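Local coordinates for EcmrR transcriptional regulator (Escherichia coli, PDB 6WL5), which probably senses lipophilic cationic compounds such as cetyl-trimethyl-ammonium through its GyrI-like domain and activates transcription as a multidrug-responsive MerR-family regulator, at residues V98-K103 with R110-Y115; P24-Y29 with E133-G138; T57-K62 with K67-E72. All blocks are in the same frame, centred on the assembly; numbering follows the deposited sequence. Where two conformers were deposited one is given.

In the fold
Interactions 1, 2 and 3 surround one cetyl-trimethyl-ammonium site, and Glu133 joins them. From interaction 1, Tyr113 OH approaches Glu133 OE1 of interaction 2 at 2.7 Å; from interaction 3, Tyr59 OH lies 2.7 Å from Glu133 OE2. Both are probable hydrogen bonds. A third, Tyr135 OH to Thr57 OG1 at 2.6 Å, joins interactions 2 and 3, whose strands 132-137 and 55-59 are neighbours in the antiparallel sheet. The centres of interactions 2 and 3 are about 11 Å apart, those of 1 and 2 about 14 Å, and those of 1 and 3 about 16 Å. The ligand spans this last pair, touching Tyr113 of interaction 1 and Tyr59, Asp61 and Met69 of interaction 3.

Interaction 1: residues V98-K103 with R110-Y115. With 16A (cetyl-trimethyl-ammonium), chain E.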
# COMPACT_ATOMS: atom_id res chain seq x y z
N VAL A 98 5.47 -2.37 11.79
CA VAL A 98 5.34 -3.81 11.92
C VAL A 98 4.61 -4.34 10.69
O VAL A 98 3.62 -3.74 10.23
CB VAL A 98 4.67 -4.20 13.24
CG1 VAL A 98 3.23 -3.68 13.39
CG2 VAL A 98 4.75 -5.71 13.47
N THR A 99 5.16 -5.40 10.10
CA THR A 99 4.71 -5.90 8.81
C THR A 99 4.44 -7.40 8.85
O THR A 99 5.06 -8.14 9.62
CB THR A 99 5.77 -5.60 7.73
OG1 THR A 99 6.94 -6.41 7.90
CG2 THR A 99 6.18 -4.14 7.73
N VAL A 100 3.55 -7.85 7.96
CA VAL A 100 3.39 -9.27 7.65
C VAL A 100 3.23 -9.41 6.15
O VAL A 100 2.76 -8.49 5.49
CB VAL A 100 2.20 -9.96 8.34
CG1 VAL A 100 2.38 -9.96 9.84
CG2 VAL A 100 0.87 -9.31 7.94
N ILE A 101 3.61 -10.55 5.65
CA ILE A 101 3.31 -10.93 4.27
C ILE A 101 2.01 -11.72 4.22
O ILE A 101 1.87 -12.77 4.89
CB ILE A 101 4.47 -11.74 3.67
CG1 ILE A 101 5.73 -10.88 3.57
CG2 ILE A 101 4.08 -12.35 2.31
CD1 ILE A 101 5.73 -9.89 2.41
N HIS A 102 1.09 -11.25 3.38
CA HIS A 102 -0.10 -11.99 3.01
C HIS A 102 0.14 -12.70 1.68
O HIS A 102 0.39 -12.06 0.65
CB HIS A 102 -1.29 -11.06 2.88
CG HIS A 102 -2.53 -11.77 2.47
ND1 HIS A 102 -3.26 -12.54 3.36
CD2 HIS A 102 -3.12 -11.90 1.27
CE1 HIS A 102 -4.26 -13.10 2.70
NE2 HIS A 102 -4.23 -12.69 1.44
N LYS A 103 0.17 -14.03 1.73
CA LYS A 103 0.24 -14.84 0.52
C LYS A 103 -1.17 -15.17 0.05
O LYS A 103 -2.06 -15.44 0.85
CB LYS A 103 0.99 -16.14 0.81
CG LYS A 103 2.50 -15.96 0.99
CD LYS A 103 3.17 -15.37 -0.28
CE LYS A 103 3.17 -16.35 -1.43
NZ LYS A 103 3.95 -17.56 -1.04
N ARG A 110 -8.09 -9.22 4.86
CA ARG A 110 -8.51 -8.75 6.18
C ARG A 110 -7.83 -9.54 7.29
O ARG A 110 -7.62 -9.01 8.39
CB ARG A 110 -10.02 -8.83 6.38
CG ARG A 110 -10.61 -10.24 6.39
CD ARG A 110 -12.16 -10.29 6.56
NE ARG A 110 -12.84 -9.64 5.45
CZ ARG A 110 -13.21 -10.26 4.33
NH1 ARG A 110 -13.02 -11.56 4.18
NH2 ARG A 110 -13.80 -9.57 3.38
N ASN A 111 -7.50 -10.81 7.04
CA ASN A 111 -6.89 -11.63 8.08
C ASN A 111 -5.52 -11.09 8.51
O ASN A 111 -5.13 -11.21 9.69
CB ASN A 111 -6.75 -13.07 7.60
CG ASN A 111 -8.07 -13.75 7.37
OD1 ASN A 111 -9.09 -13.32 7.87
ND2 ASN A 111 -8.03 -14.86 6.69
N ALA A 112 -4.78 -10.50 7.59
CA ALA A 112 -3.52 -9.86 7.90
C ALA A 112 -3.71 -8.61 8.75
O ALA A 112 -2.89 -8.32 9.64
CB ALA A 112 -2.81 -9.51 6.60
N TYR A 113 -4.73 -7.81 8.46
CA TYR A 113 -5.03 -6.64 9.28
C TYR A 113 -5.46 -7.06 10.68
O TYR A 113 -5.05 -6.44 11.66
CB TYR A 113 -6.12 -5.79 8.58
CG TYR A 113 -5.62 -5.09 7.33
CD1 TYR A 113 -5.55 -5.76 6.11
CD2 TYR A 113 -5.17 -3.79 7.37
CE1 TYR A 113 -5.08 -5.12 4.97
CE2 TYR A 113 -4.68 -3.14 6.24
CZ TYR A 113 -4.61 -3.82 5.05
OH TYR A 113 -4.13 -3.17 3.94
N ILE A 114 -6.31 -8.09 10.78
CA ILE A 114 -6.69 -8.63 12.08
C ILE A 114 -5.45 -9.01 12.86
O ILE A 114 -5.27 -8.63 14.03
CB ILE A 114 -7.62 -9.84 11.86
CG1 ILE A 114 -9.01 -9.40 11.37
CG2 ILE A 114 -7.75 -10.63 13.16
CD1 ILE A 114 -9.86 -10.57 10.94
N TYR A 115 -4.57 -9.75 12.21
CA TYR A 115 -3.36 -10.21 12.86
C TYR A 115 -2.49 -9.07 13.34
O TYR A 115 -2.01 -9.11 14.46
CB TYR A 115 -2.54 -11.06 11.89
CG TYR A 115 -1.41 -11.80 12.53
CD1 TYR A 115 -0.14 -11.26 12.61
CD2 TYR A 115 -1.62 -13.04 13.05
CE1 TYR A 115 0.88 -11.96 13.21
CE2 TYR A 115 -0.62 -13.74 13.63
CZ TYR A 115 0.62 -13.20 13.71
OH TYR A 115 1.57 -13.99 14.29
C1 16A E . -7.01 0.71 18.90
C2 16A E . -7.25 0.88 17.40
C3 16A E . -8.22 -0.16 16.86
C4 16A E . -8.07 -0.44 15.36
C5 16A E . -7.47 0.70 14.53
C6 16A E . -7.66 0.42 13.05
C7 16A E . -7.51 1.63 12.14
C8 16A E . -7.97 1.23 10.74
C9 16A E . -6.91 1.57 9.72
C10 16A E . -7.48 2.04 8.38
C11 16A E . -8.46 1.10 7.69
C12 16A E . -7.83 -0.19 7.19
C13 16A E . -8.74 -0.79 6.11
C14 16A E . -8.01 -1.87 5.35
C15 16A E . -8.95 -2.63 4.43
C16 16A E . -8.11 -3.52 3.55
N1 16A E . -8.92 -4.45 2.75
C17 16A E . -9.99 -3.79 1.98
C18 16A E . -7.93 -5.06 1.85
C19 16A E . -9.42 -5.55 3.59
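Ala112 makes the closest approach of the helix to the strand: its CB points toward the sheet and lies 3.9 Å from Val100 CG2. The same methyl also reaches His102, with Ala112 CB 4.3 Å from His102 CB, so it sits against two residues of one strand face. The backbones come nearest here too, with Ala112 CA 6.3 Å from His102 CA. The short axes pass within 8.8 Å and run nearly antiparallel (158°), as expected where strand 88-103 turns back into helix 109-123 and the helix packs on the sheet it has just left.

One residue on, Tyr113 leaves the helix on the other side and serves the ligand pocket. Its ring offers one face to the cetyl-trimethyl-ammonium tail, C14 lying near the rim at 3.7 Å from Tyr113 CE2. Tyr113 CE1 comes equally near, 3.7 Å, to C16. The phenol oxygen continues to the carboxylate of Glu133.

Tyr115 returns to the strand. With CG anti to the backbone N (chi1 -168°), the side chain is directed outward from the helix toward the strand, and Tyr115 CD1 lies 4.0 Å from Val100 CG1; the two side chains meet obliquely. Val100 therefore divides its methyls, CG2 to Ala112 and CG1 to Tyr115. The ring of Tyr4 meets that of Tyr115, and the hydroxyl of Tyr4 hydrogen-bonds to His102 ND1.

The helix-strand contact is thus made entirely of carbon against carbon, and the polar end of His102, the ring nitrogens, is taken up by Tyr4 and Pro105. On the pocket side, Tyr113 presents its pi face and the hydroxyl hydrogen-bonded to Glu133 beside C14 and C16, the latter bonded to the quaternary nitrogen, chemistry likely to favour a cationic, long-chained guest.

Interaction 2: residues P24-Y29 with E133-G138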
# COMPACT_ATOMS: atom_id res chain seq x y z
N PRO A 24 -16.22 2.35 -3.24
CA PRO A 24 -17.30 1.55 -2.67
C PRO A 24 -16.82 0.27 -2.00
O PRO A 24 -17.42 -0.18 -1.02
CB PRO A 24 -18.21 1.24 -3.87
CG PRO A 24 -17.83 2.15 -4.93
CD PRO A 24 -16.49 2.72 -4.64
N ASP A 25 -15.81 -0.36 -2.58
CA ASP A 25 -15.26 -1.63 -2.13
C ASP A 25 -13.92 -1.83 -2.84
O ASP A 25 -13.52 -1.05 -3.71
CB ASP A 25 -16.24 -2.78 -2.37
CG ASP A 25 -16.74 -2.85 -3.79
OD1 ASP A 25 -15.97 -2.67 -4.77
OD2 ASP A 25 -17.96 -3.05 -3.94
N PHE A 26 -13.24 -2.89 -2.46
CA PHE A 26 -11.89 -3.14 -2.98
C PHE A 26 -11.90 -3.46 -4.48
O PHE A 26 -11.03 -2.97 -5.21
CB PHE A 26 -11.32 -4.32 -2.21
CG PHE A 26 -9.89 -4.66 -2.55
CD1 PHE A 26 -8.83 -4.01 -1.95
CD2 PHE A 26 -9.59 -5.66 -3.49
CE1 PHE A 26 -7.52 -4.35 -2.27
CE2 PHE A 26 -8.29 -6.00 -3.78
CZ PHE A 26 -7.27 -5.35 -3.18
N SER A 27 -12.85 -4.26 -4.96
CA SER A 27 -12.89 -4.58 -6.38
C SER A 27 -13.07 -3.32 -7.21
O SER A 27 -12.45 -3.19 -8.29
CB SER A 27 -14.01 -5.57 -6.69
OG SER A 27 -13.81 -6.86 -6.13
N SER A 28 -13.93 -2.39 -6.75
CA SER A 28 -14.16 -1.16 -7.49
C SER A 28 -12.90 -0.32 -7.53
O SER A 28 -12.55 0.27 -8.56
CB SER A 28 -15.33 -0.38 -6.90
OG SER A 28 -16.53 -1.13 -6.95
N TYR A 29 -12.18 -0.29 -6.42
CA TYR A 29 -10.95 0.47 -6.30
C TYR A 29 -9.90 -0.04 -7.26
O TYR A 29 -9.27 0.73 -7.99
CB TYR A 29 -10.43 0.31 -4.87
CG TYR A 29 -9.01 0.79 -4.63
CD1 TYR A 29 -8.54 1.97 -5.19
CD2 TYR A 29 -8.15 0.04 -3.86
CE1 TYR A 29 -7.25 2.40 -5.00
CE2 TYR A 29 -6.84 0.46 -3.64
CZ TYR A 29 -6.40 1.65 -4.22
OH TYR A 29 -5.10 2.09 -4.05
N GLU A 133 -0.46 -1.10 2.11
CA GLU A 133 -0.69 -2.41 1.52
C GLU A 133 0.17 -2.46 0.27
O GLU A 133 -0.16 -1.83 -0.73
CB GLU A 133 -2.18 -2.55 1.19
CG GLU A 133 -2.63 -3.86 0.61
CD GLU A 133 -4.16 -3.86 0.56
OE1 GLU A 133 -4.75 -4.29 1.56
OE2 GLU A 133 -4.74 -3.36 -0.45
N SER A 134 1.30 -3.15 0.34
CA SER A 134 2.36 -3.10 -0.66
C SER A 134 2.26 -4.32 -1.57
O SER A 134 2.48 -5.45 -1.12
CB SER A 134 3.70 -3.08 0.07
OG SER A 134 4.77 -3.04 -0.86
N TYR A 135 2.04 -4.07 -2.87
CA TYR A 135 1.78 -5.11 -3.85
C TYR A 135 3.11 -5.56 -4.44
O TYR A 135 3.84 -4.75 -5.02
CB TYR A 135 0.86 -4.57 -4.96
CG TYR A 135 -0.38 -3.97 -4.34
CD1 TYR A 135 -1.32 -4.76 -3.72
CD2 TYR A 135 -0.58 -2.59 -4.33
CE1 TYR A 135 -2.44 -4.21 -3.10
CE2 TYR A 135 -1.68 -2.04 -3.74
CZ TYR A 135 -2.60 -2.83 -3.11
OH TYR A 135 -3.68 -2.22 -2.51
N ILE A 136 3.41 -6.85 -4.30
CA ILE A 136 4.69 -7.40 -4.74
C ILE A 136 4.50 -8.34 -5.93
O ILE A 136 4.89 -8.01 -7.06
CB ILE A 136 5.42 -8.08 -3.55
CG1 ILE A 136 5.65 -7.08 -2.41
CG2 ILE A 136 6.74 -8.70 -3.99
CD1 ILE A 136 6.01 -7.74 -1.11
N ASP A 137 3.89 -9.48 -5.67
CA ASP A 137 3.52 -10.46 -6.68
C ASP A 137 2.00 -10.56 -6.78
O ASP A 137 1.29 -10.46 -5.77
CB ASP A 137 4.11 -11.82 -6.33
CG ASP A 137 5.64 -11.84 -6.36
OD1 ASP A 137 6.27 -11.09 -7.15
OD2 ASP A 137 6.18 -12.61 -5.55
N GLY A 138 1.50 -10.70 -7.99
CA GLY A 138 0.06 -10.67 -8.22
C GLY A 138 -0.22 -11.07 -9.65
O GLY A 138 0.62 -11.68 -10.32
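At the ammonium end of the cetyl-trimethyl-ammonium pocket, the ring of Phe26 meets the carboxylate of Glu133. Phe26 CE1 lies 3.5 Å from Glu133 OE2, which sits at the ring edge, in its plane; ring and carboxylate planes are 72° apart. The two side chains approach from opposite directions, and Phe26 gets there because its CG stands anti to the backbone N (chi1 -176°). The extended Glu133 chain brings its nearest atom to about 3 Å from the nearest atom of the bound ligand, consistent with a carboxylate countering the cation.

Tyr135, two residues along the strand, donates its hydroxyl to the anti lone pair of Glu133 OE2, with 2.6 Å between Tyr135 OH and that oxygen. The same hydroxyl lies at the edge of the Tyr29 ring, Tyr135 OH to Tyr29 CE2 being 4.3 Å. In the GyrI-like fold this brings the start of helix 26-31 up to strand 132-137, which carries a classic beta bulge at Ile136 and Asp137 opposite Met149. Asp25 is the helix N-cap: its OD1 accepts from Ser28 N at 2.9 Å (155°) and from Ser28 OG at 2.7 Å, fixing the first turn from which Phe26 projects. Outside these segments, the hydroxyls of Tyr113 and Tyr59 also grip the Glu133 carboxylate, and Tyr29 OH bonds to Thr57 OG1.

Interaction 3: residues T57-K62 with K67-E72; sequences TLYHDK and KNMDVE. With 16A (cetyl-trimethyl-ammonium), chain E.
Tyr59 lies alongside Val71 and carries the ligand on one ring face. Starting at the root, Tyr59 CB meets C12 of the alkyl tail at 3.8 Å, and CG meets C14. Tyr59 CD1 sits between C14 of the ligand, 3.6 Å away, and Val71 CG1. Tyr59 CE1 is 3.5 Å from the same valine methyl and 4.0 Å from Met69 SD, a Met-aromatic contact at the ring edge, with the sulfur 78° off the ring normal. CE1 and CZ both reach C16, and Thr57 CG2 covers the opposite face. At the tip, Tyr59 OH lies near C18 and hydrogen-bonds to Glu133 OE2. A leucine here would probably leave that carboxylate short of one hydroxyl and deprive the tail of its flat aromatic wall.

The frame is the hairpin of strands 55-59 and 69-77: Tyr59 and Val71 form a non-hydrogen-bonded antiparallel pair, Leu58 and Glu72 a hydrogen-bonded one. On the Leu58 face, His60 NE2 donates to Glu72 OE1 at 2.8 Å, nearly in its own ring plane. Past the strand end, Asp61 OD2 accepts from Asp70 N at 2.9 Å (165°), and a water bridges that carboxylate oxygen to Asp70 O.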
# COMPACT_ATOMS: atom_id res chain seq x y z
N THR A 57 -1.03 0.90 -1.36
CA THR A 57 -2.20 1.68 -1.01
C THR A 57 -2.04 2.16 0.43
O THR A 57 -1.72 1.37 1.33
CB THR A 57 -3.47 0.83 -1.11
OG1 THR A 57 -3.62 0.43 -2.47
CG2 THR A 57 -4.72 1.61 -0.63
N LEU A 58 -2.32 3.43 0.65
CA LEU A 58 -2.52 3.95 1.99
C LEU A 58 -4.01 3.89 2.32
O LEU A 58 -4.84 4.44 1.58
CB LEU A 58 -2.03 5.39 2.05
CG LEU A 58 -0.53 5.60 1.83
CD1 LEU A 58 -0.17 7.06 1.82
CD2 LEU A 58 0.20 4.85 2.90
N TYR A 59 -4.33 3.28 3.45
CA TYR A 59 -5.69 3.26 3.98
C TYR A 59 -5.84 4.33 5.06
O TYR A 59 -5.35 4.16 6.17
CB TYR A 59 -5.99 1.87 4.55
CG TYR A 59 -6.23 0.86 3.42
CD1 TYR A 59 -7.50 0.66 2.89
CD2 TYR A 59 -5.18 0.11 2.89
CE1 TYR A 59 -7.71 -0.22 1.84
CE2 TYR A 59 -5.39 -0.79 1.84
CZ TYR A 59 -6.67 -0.97 1.33
OH TYR A 59 -6.90 -1.90 0.32
N HIS A 60 -6.53 5.43 4.72
CA HIS A 60 -6.59 6.63 5.55
C HIS A 60 -7.77 6.68 6.51
O HIS A 60 -7.84 7.62 7.32
CB HIS A 60 -6.63 7.86 4.63
CG HIS A 60 -5.34 8.11 3.91
ND1 HIS A 60 -4.14 8.27 4.58
CD2 HIS A 60 -5.07 8.29 2.60
CE1 HIS A 60 -3.19 8.53 3.70
NE2 HIS A 60 -3.72 8.56 2.50
N ASP A 61 -8.65 5.69 6.50
CA ASP A 61 -9.78 5.73 7.41
C ASP A 61 -9.31 5.64 8.85
O ASP A 61 -8.25 5.10 9.14
CB ASP A 61 -10.76 4.62 7.09
CG ASP A 61 -11.64 4.96 5.89
OD1 ASP A 61 -12.28 6.03 5.93
OD2 ASP A 61 -11.64 4.18 4.92
N LYS A 62 -10.09 6.21 9.74
CA LYS A 62 -9.75 6.24 11.15
C LYS A 62 -10.27 5.04 11.90
O LYS A 62 -10.20 5.02 13.13
CB LYS A 62 -10.32 7.52 11.78
CG LYS A 62 -9.69 8.82 11.23
CD LYS A 62 -8.19 8.66 11.00
CE LYS A 62 -7.60 9.70 10.04
NZ LYS A 62 -7.89 11.10 10.43
N LYS A 67 -15.99 -1.03 3.08
CA LYS A 67 -16.78 -0.34 2.07
C LYS A 67 -16.73 1.16 2.34
O LYS A 67 -16.54 1.61 3.48
CB LYS A 67 -18.23 -0.84 2.07
CG LYS A 67 -18.38 -2.33 1.80
CD LYS A 67 -19.79 -2.70 1.37
CE LYS A 67 -19.94 -4.19 1.18
NZ LYS A 67 -19.48 -4.53 -0.20
N ASN A 68 -16.83 1.94 1.27
CA ASN A 68 -16.76 3.39 1.37
C ASN A 68 -15.43 3.82 1.99
O ASN A 68 -15.38 4.63 2.92
CB ASN A 68 -17.96 3.94 2.17
CG ASN A 68 -18.15 5.40 1.97
OD1 ASN A 68 -18.12 5.88 0.84
ND2 ASN A 68 -18.41 6.13 3.06
N MET A 69 -14.33 3.26 1.46
CA MET A 69 -13.00 3.46 2.04
C MET A 69 -12.29 4.66 1.42
O MET A 69 -12.39 4.92 0.21
CB MET A 69 -12.15 2.21 1.82
CG MET A 69 -12.69 0.97 2.48
SD MET A 69 -11.69 -0.48 2.09
CE MET A 69 -11.95 -0.74 0.35
N ASP A 70 -11.51 5.35 2.27
CA ASP A 70 -10.62 6.44 1.87
C ASP A 70 -9.24 5.83 1.61
O ASP A 70 -8.53 5.46 2.55
CB ASP A 70 -10.57 7.50 2.97
CG ASP A 70 -9.79 8.75 2.58
OD1 ASP A 70 -9.11 8.78 1.52
OD2 ASP A 70 -9.85 9.70 3.39
N VAL A 71 -8.88 5.71 0.32
CA VAL A 71 -7.66 5.03 -0.08
C VAL A 71 -6.85 5.92 -0.98
O VAL A 71 -7.39 6.75 -1.71
CB VAL A 71 -8.00 3.70 -0.81
CG1 VAL A 71 -8.65 2.74 0.17
CG2 VAL A 71 -8.84 3.92 -2.11
N GLU A 72 -5.53 5.75 -0.94
CA GLU A 72 -4.61 6.51 -1.77
C GLU A 72 -3.61 5.55 -2.41
O GLU A 72 -2.80 4.92 -1.72
CB GLU A 72 -3.92 7.60 -0.95
CG GLU A 72 -3.07 8.54 -1.77
CD GLU A 72 -2.64 9.76 -0.98
OE1 GLU A 72 -2.39 9.58 0.22
OE2 GLU A 72 -2.56 10.88 -1.57
C1 16A E . -7.01 0.71 18.90
C2 16A E . -7.25 0.88 17.40
C3 16A E . -8.22 -0.16 16.86
C4 16A E . -8.07 -0.44 15.36
C5 16A E . -7.47 0.70 14.53
C6 16A E . -7.66 0.42 13.05
C7 16A E . -7.51 1.63 12.14
C8 16A E . -7.97 1.23 10.74
C9 16A E . -6.91 1.57 9.72
C10 16A E . -7.48 2.04 8.38
C11 16A E . -8.46 1.10 7.69
C12 16A E . -7.83 -0.19 7.19
C13 16A E . -8.74 -0.79 6.11
C14 16A E . -8.01 -1.87 5.35
C15 16A E . -8.95 -2.63 4.43
C16 16A E . -8.11 -3.52 3.55
N1 16A E . -8.92 -4.45 2.75
C17 16A E . -9.99 -3.79 1.98
C18 16A E . -7.93 -5.06 1.85
C19 16A E . -9.42 -5.55 3.59
O HOH W 1 -8.96 3.48 4.49
O HOH W 2 -14.29 6.68 4.31